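Long-range contact in catechol 1,2 dioxygenase (Acinetobacter radioresistens, PDB 2XSU), which probably catalyses the iron(III)-dependent intradiol cleavage of catechol by dioxygen to cis,cis-muconate, the first step of its branch of the beta-ketoadipate pathway: residues R259-D271 against L280-E292. The protein carries 1 engineered substitution. Residues are numbered along the deposited sequence; the frame is centred on the assembly and turned at random.
Sequences RDGLVATATDVTD and LDKPFKHITFNVE
Val269 sits over one face of the Phe284 ring, its CB 3.8 Å from the ring centroid and only 18° off the normal, a CH-pi contact with CG1 and CG2 on the same side, reaching out past the rim near CE2, CZ and CE1. With CG between its own N and carbonyl carbon (chi1 59°), the ring folds over toward Val269, and Leu280 CD1 covers the opposite face. Ile275 of the connecting helix 272-277 also touches the ring.

Beneath these side chains runs a short antiparallel ladder. Val269 N gives a 2.8 Å bond to Phe284 O, and Val269 O takes Phe284 N in return. Two residues on, Thr267 and His286 make a second reciprocal pair. His286 O is gripped twice, by Thr267 N at 2.9 Å and Thr267 OG1 at 3.1 Å, from opposite faces of its plane. The imidazole leads away from 259-271, and NE2 hydrogen-bonds Glu140 on strand 136-145.

Beyond Ala266 the backbones separate, though Ala264 CB still meets Ile287 CG2 at 3.7 Å, with Phe242 of strand 238-244 touching both residues. A water bridges Thr265 O and Thr288 N, the next pair were the register to run on, and farther along Leu262 CD2 merely reaches the Phe289 ring edge.

On the face opposite Phe284 and Val269, Lys285 bends at chi2 and chi4 to bring NZ 2.9 Å from Asp268 OD1, on its syn side but 23° out of the carboxylate plane. Asp135 is a second carboxylate for this ammonium. Thus the two antiparallel strands joined through helix 272-277, part of the beta sandwich of the intradiol dioxygenases, set close Val269-Phe284 packing against the exposed Asp268 end, where a water donates to OD1 and two carboxylates around one lysine would be expected to favour its charged form.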
loop_
_atom_site.group_PDB
_atom_site.type_symbol
_atom_site.label_atom_id
_atom_site.label_comp_id
_atom_site.label_asym_id
_atom_site.label_seq_id
_atom_site.Cartn_x
_atom_site.Cartn_y
_atom_site.Cartn_z
ATOM N N ARG A 259 14.801 -21.727 -11.652
ATOM C CA ARG A 259 16.081 -21.504 -12.354
ATOM C C ARG A 259 16.761 -22.791 -12.674
ATOM O O ARG A 259 16.692 -23.744 -11.899
ATOM C CB ARG A 259 17.116 -20.823 -11.423
ATOM C CG ARG A 259 16.775 -19.476 -10.966
ATOM C CD ARG A 259 17.987 -18.922 -10.282
ATOM N NE ARG A 259 18.993 -18.482 -11.238
ATOM C CZ ARG A 259 19.739 -17.404 -11.047
ATOM N NH1 ARG A 259 19.595 -16.690 -9.931
ATOM N NH2 ARG A 259 20.619 -17.025 -11.985
ATOM N N ASP A 260 17.511 -22.793 -13.779
ATOM C CA ASP A 260 18.470 -23.860 -14.003
ATOM C C ASP A 260 19.433 -23.933 -12.814
ATOM O O ASP A 260 19.927 -22.919 -12.297
ATOM C CB ASP A 260 19.272 -23.595 -15.292
ATOM C CG ASP A 260 18.429 -23.711 -16.557
ATOM O OD1 ASP A 260 17.329 -24.325 -16.536
ATOM O OD2 ASP A 260 18.888 -23.179 -17.606
ATOM N N GLY A 261 19.680 -25.143 -12.372
ATOM C CA GLY A 261 20.545 -25.366 -11.242
ATOM C C GLY A 261 19.748 -25.604 -9.986
ATOM O O GLY A 261 20.295 -26.128 -9.008
ATOM N N LEU A 262 18.454 -25.244 -10.007
ATOM C CA LEU A 262 17.616 -25.376 -8.812
ATOM C C LEU A 262 16.448 -26.317 -9.035
ATOM O O LEU A 262 15.449 -26.250 -8.306
ATOM C CB LEU A 262 17.086 -24.011 -8.348
ATOM C CG LEU A 262 18.154 -22.960 -8.015
ATOM C CD1 LEU A 262 17.448 -21.694 -7.498
ATOM C CD2 LEU A 262 19.148 -23.497 -6.973
ATOM N N VAL A 263 16.538 -27.179 -10.052
ATOM C CA VAL A 263 15.498 -28.210 -10.242
ATOM C C VAL A 263 16.068 -29.564 -9.814
ATOM O O VAL A 263 17.122 -29.997 -10.303
ATOM C CB VAL A 263 15.012 -28.266 -11.704
ATOM C CG1 VAL A 263 13.883 -29.289 -11.849
ATOM C CG2 VAL A 263 14.525 -26.838 -12.154
ATOM N N ALA A 264 15.381 -30.203 -8.883
ATOM C CA ALA A 264 15.767 -31.501 -8.366
ATOM C C ALA A 264 14.785 -32.585 -8.802
ATOM O O ALA A 264 13.587 -32.346 -8.967
ATOM C CB ALA A 264 15.836 -31.447 -6.827
ATOM N N THR A 265 15.313 -33.791 -8.994
ATOM C CA THR A 265 14.498 -34.962 -9.310
ATOM C C THR A 265 14.282 -35.791 -8.045
ATOM O O THR A 265 15.250 -36.138 -7.338
ATOM C CB THR A 265 15.198 -35.800 -10.403
ATOM O OG1 THR A 265 15.305 -35.010 -11.598
ATOM C CG2 THR A 265 14.399 -37.050 -10.722
ATOM N N ALA A 266 13.028 -36.086 -7.749
ATOM C CA ALA A 266 12.678 -36.926 -6.582
ATOM C C ALA A 266 12.796 -38.370 -7.035
ATOM O O ALA A 266 12.037 -38.813 -7.912
ATOM C CB ALA A 266 11.274 -36.622 -6.132
ATOM N N THR A 267 13.741 -39.102 -6.461
ATOM C CA THR A 267 13.885 -40.506 -6.782
ATOM C C THR A 267 13.011 -41.360 -5.859
ATOM O O THR A 267 12.666 -40.947 -4.742
ATOM C CB THR A 267 15.343 -40.919 -6.736
ATOM O OG1 THR A 267 15.792 -40.919 -5.383
ATOM C CG2 THR A 267 16.200 -39.948 -7.542
ATOM N N ASP A 268 12.611 -42.547 -6.337
ATOM C CA ASP A 268 11.744 -43.430 -5.554
ATOM C C ASP A 268 12.603 -44.529 -4.955
ATOM O O ASP A 268 13.405 -45.140 -5.667
ATOM C CB ASP A 268 10.667 -44.062 -6.444
ATOM C CG ASP A 268 9.443 -43.172 -6.613
ATOM O OD1 ASP A 268 8.604 -43.120 -5.679
ATOM O OD2 ASP A 268 9.286 -42.579 -7.709
ATOM N N VAL A 269 12.464 -44.749 -3.657
ATOM C CA VAL A 269 13.199 -45.820 -2.972
ATOM C C VAL A 269 12.186 -46.846 -2.507
ATOM O O VAL A 269 11.398 -46.588 -1.624
ATOM C CB VAL A 269 14.071 -45.286 -1.802
ATOM C CG1 VAL A 269 14.897 -46.440 -1.182
ATOM C CG2 VAL A 269 15.015 -44.178 -2.276
ATOM N N THR A 270 12.204 -48.022 -3.147
ATOM C CA THR A 270 11.300 -49.130 -2.823
ATOM C C THR A 270 12.068 -50.327 -2.239
ATOM O O THR A 270 11.459 -51.255 -1.704
ATOM C CB THR A 270 10.532 -49.595 -4.089
ATOM O OG1 THR A 270 11.462 -49.828 -5.154
ATOM C CG2 THR A 270 9.523 -48.520 -4.527
ATOM N N ASP A 271 13.394 -50.276 -2.356
ATOM C CA ASP A 271 14.304 -51.329 -1.891
ATOM C C ASP A 271 14.183 -51.579 -0.392
ATOM O O ASP A 271 14.433 -50.677 0.421
ATOM C CB ASP A 271 15.743 -50.937 -2.234
ATOM C CG ASP A 271 16.756 -51.994 -1.820
ATOM O OD1 ASP A 271 16.750 -53.098 -2.413
ATOM O OD2 ASP A 271 17.569 -51.715 -0.910
ATOM N N LEU A 280 12.568 -46.785 8.166
ATOM C CA LEU A 280 11.238 -46.518 7.641
ATOM C C LEU A 280 10.545 -47.845 7.342
ATOM O O LEU A 280 11.175 -48.900 7.469
ATOM C CB LEU A 280 11.341 -45.628 6.391
ATOM C CG LEU A 280 12.012 -44.260 6.615
ATOM C CD1 LEU A 280 12.372 -43.599 5.291
ATOM C CD2 LEU A 280 11.150 -43.319 7.466
ATOM N N ASP A 281 9.268 -47.794 6.957
ATOM C CA ASP A 281 8.464 -49.006 6.724
ATOM C C ASP A 281 7.858 -49.086 5.309
ATOM O O ASP A 281 7.421 -50.158 4.875
ATOM C CB ASP A 281 7.347 -49.130 7.772
ATOM C CG ASP A 281 6.400 -47.926 7.772
ATOM O OD1 ASP A 281 6.816 -46.842 8.245
ATOM O OD2 ASP A 281 5.241 -48.060 7.314
ATOM N N LYS A 282 7.832 -47.955 4.605
ATOM C CA LYS A 282 7.245 -47.870 3.257
ATOM C C LYS A 282 8.236 -47.234 2.259
ATOM O O LYS A 282 9.221 -46.625 2.677
ATOM C CB LYS A 282 5.908 -47.101 3.310
ATOM C CG LYS A 282 5.954 -45.703 3.951
ATOM C CD LYS A 282 4.562 -45.032 4.040
ATOM C CE LYS A 282 3.893 -45.262 5.402
ATOM N NZ LYS A 282 2.409 -44.953 5.446
ATOM N N PRO A 283 8.013 -47.407 0.936
ATOM C CA PRO A 283 8.788 -46.607 0.006
ATOM C C PRO A 283 8.741 -45.116 0.318
ATOM O O PRO A 283 7.747 -44.618 0.860
ATOM C CB PRO A 283 8.093 -46.882 -1.316
ATOM C CG PRO A 283 7.782 -48.332 -1.223
ATOM C CD PRO A 283 7.375 -48.544 0.241
ATOM N N PHE A 284 9.823 -44.429 -0.021
ATOM C CA PHE A 284 9.892 -42.982 0.166
ATOM C C PHE A 284 10.522 -42.330 -1.054
ATOM O O PHE A 284 11.059 -42.997 -1.954
ATOM C CB PHE A 284 10.670 -42.620 1.464
ATOM C CG PHE A 284 12.090 -43.136 1.505
ATOM C CD1 PHE A 284 13.156 -42.305 1.189
ATOM C CD2 PHE A 284 12.365 -44.466 1.857
ATOM C CE1 PHE A 284 14.453 -42.738 1.206
ATOM C CE2 PHE A 284 13.693 -44.926 1.892
ATOM C CZ PHE A 284 14.734 -44.066 1.562
ATOM N N LYS A 285 10.457 -41.000 -1.081
ATOM C CA LYS A 285 11.107 -40.221 -2.108
ATOM C C LYS A 285 12.387 -39.674 -1.551
ATOM O O LYS A 285 12.464 -39.393 -0.335
ATOM C CB LYS A 285 10.199 -39.067 -2.545
ATOM C CG LYS A 285 8.842 -39.519 -3.096
ATOM C CD LYS A 285 8.920 -39.928 -4.537
ATOM C CE LYS A 285 7.525 -39.962 -5.121
ATOM N NZ LYS A 285 6.755 -41.141 -4.622
ATOM N N HIS A 286 13.371 -39.535 -2.425
ATOM C CA HIS A 286 14.680 -39.017 -2.044
ATOM C C HIS A 286 15.186 -37.909 -2.966
ATOM O O HIS A 286 15.217 -38.064 -4.192
ATOM C CB HIS A 286 15.708 -40.159 -1.992
ATOM C CG HIS A 286 17.044 -39.729 -1.485
ATOM N ND1 HIS A 286 17.974 -39.099 -2.279
ATOM C CD2 HIS A 286 17.608 -39.841 -0.255
ATOM C CE1 HIS A 286 19.058 -38.838 -1.565
ATOM N NE2 HIS A 286 18.867 -39.299 -0.338
ATOM N N ILE A 287 15.612 -36.791 -2.370
ATOM C CA ILE A 287 16.195 -35.682 -3.131
ATOM C C ILE A 287 17.576 -35.361 -2.599
ATOM O O ILE A 287 17.775 -35.265 -1.372
ATOM C CB ILE A 287 15.277 -34.437 -3.076
ATOM C CG1 ILE A 287 14.046 -34.708 -3.945
ATOM C CG2 ILE A 287 16.043 -33.167 -3.520
ATOM C CD1 ILE A 287 12.970 -33.658 -3.859
ATOM N N THR A 288 18.540 -35.245 -3.522
ATOM C CA THR A 288 19.857 -34.718 -3.217
ATOM C C THR A 288 19.897 -33.251 -3.607
ATOM O O THR A 288 19.605 -32.894 -4.766
ATOM C CB THR A 288 20.989 -35.493 -3.975
ATOM O OG1 THR A 288 20.945 -36.878 -3.599
ATOM C CG2 THR A 288 22.391 -34.927 -3.647
ATOM N N PHE A 289 20.246 -32.402 -2.645
ATOM C CA PHE A 289 20.478 -31.004 -2.933
ATOM C C PHE A 289 21.756 -30.520 -2.217
ATOM O O PHE A 289 21.743 -30.188 -1.010
ATOM C CB PHE A 289 19.241 -30.180 -2.547
ATOM C CG PHE A 289 19.321 -28.725 -2.968
ATOM C CD1 PHE A 289 19.257 -28.377 -4.317
ATOM C CD2 PHE A 289 19.428 -27.710 -2.002
ATOM C CE1 PHE A 289 19.315 -27.017 -4.712
ATOM C CE2 PHE A 289 19.502 -26.357 -2.384
ATOM C CZ PHE A 289 19.446 -26.020 -3.742
ATOM N N ASN A 290 22.858 -30.518 -2.965
ATOM C CA ASN A 290 24.130 -29.986 -2.483
ATOM C C ASN A 290 24.158 -28.483 -2.633
ATOM O O ASN A 290 23.480 -27.901 -3.519
ATOM C CB ASN A 290 25.308 -30.637 -3.228
ATOM C CG ASN A 290 25.300 -32.129 -3.098
ATOM O OD1 ASN A 290 25.104 -32.669 -1.995
ATOM N ND2 ASN A 290 25.470 -32.822 -4.221
ATOM N N VAL A 291 24.893 -27.841 -1.740
ATOM C CA VAL A 291 24.992 -26.394 -1.743
ATOM C C VAL A 291 26.452 -25.980 -1.791
ATOM O O VAL A 291 27.265 -26.462 -1.000
ATOM C CB VAL A 291 24.333 -25.775 -0.503
ATOM C CG1 VAL A 291 24.540 -24.270 -0.487
ATOM C CG2 VAL A 291 22.827 -26.075 -0.488
ATOM N N GLU A 292 26.763 -25.080 -2.711
ATOM C CA GLU A 292 28.099 -24.490 -2.803
ATOM C C GLU A 292 28.032 -23.014 -2.428
ATOM O O GLU A 292 27.284 -22.225 -3.038
ATOM C CB GLU A 292 28.625 -24.676 -4.229
ATOM C CG GLU A 292 29.942 -24.020 -4.558
ATOM C CD GLU A 292 30.342 -24.277 -6.014
ATOM O OE1 GLU A 292 30.701 -25.431 -6.342
ATOM O OE2 GLU A 292 30.258 -23.333 -6.835
HETATM O O HOH W 1 17.759 -36.066 -6.279
HETATM O O HOH W 2 8.542 -44.326 -3.375
#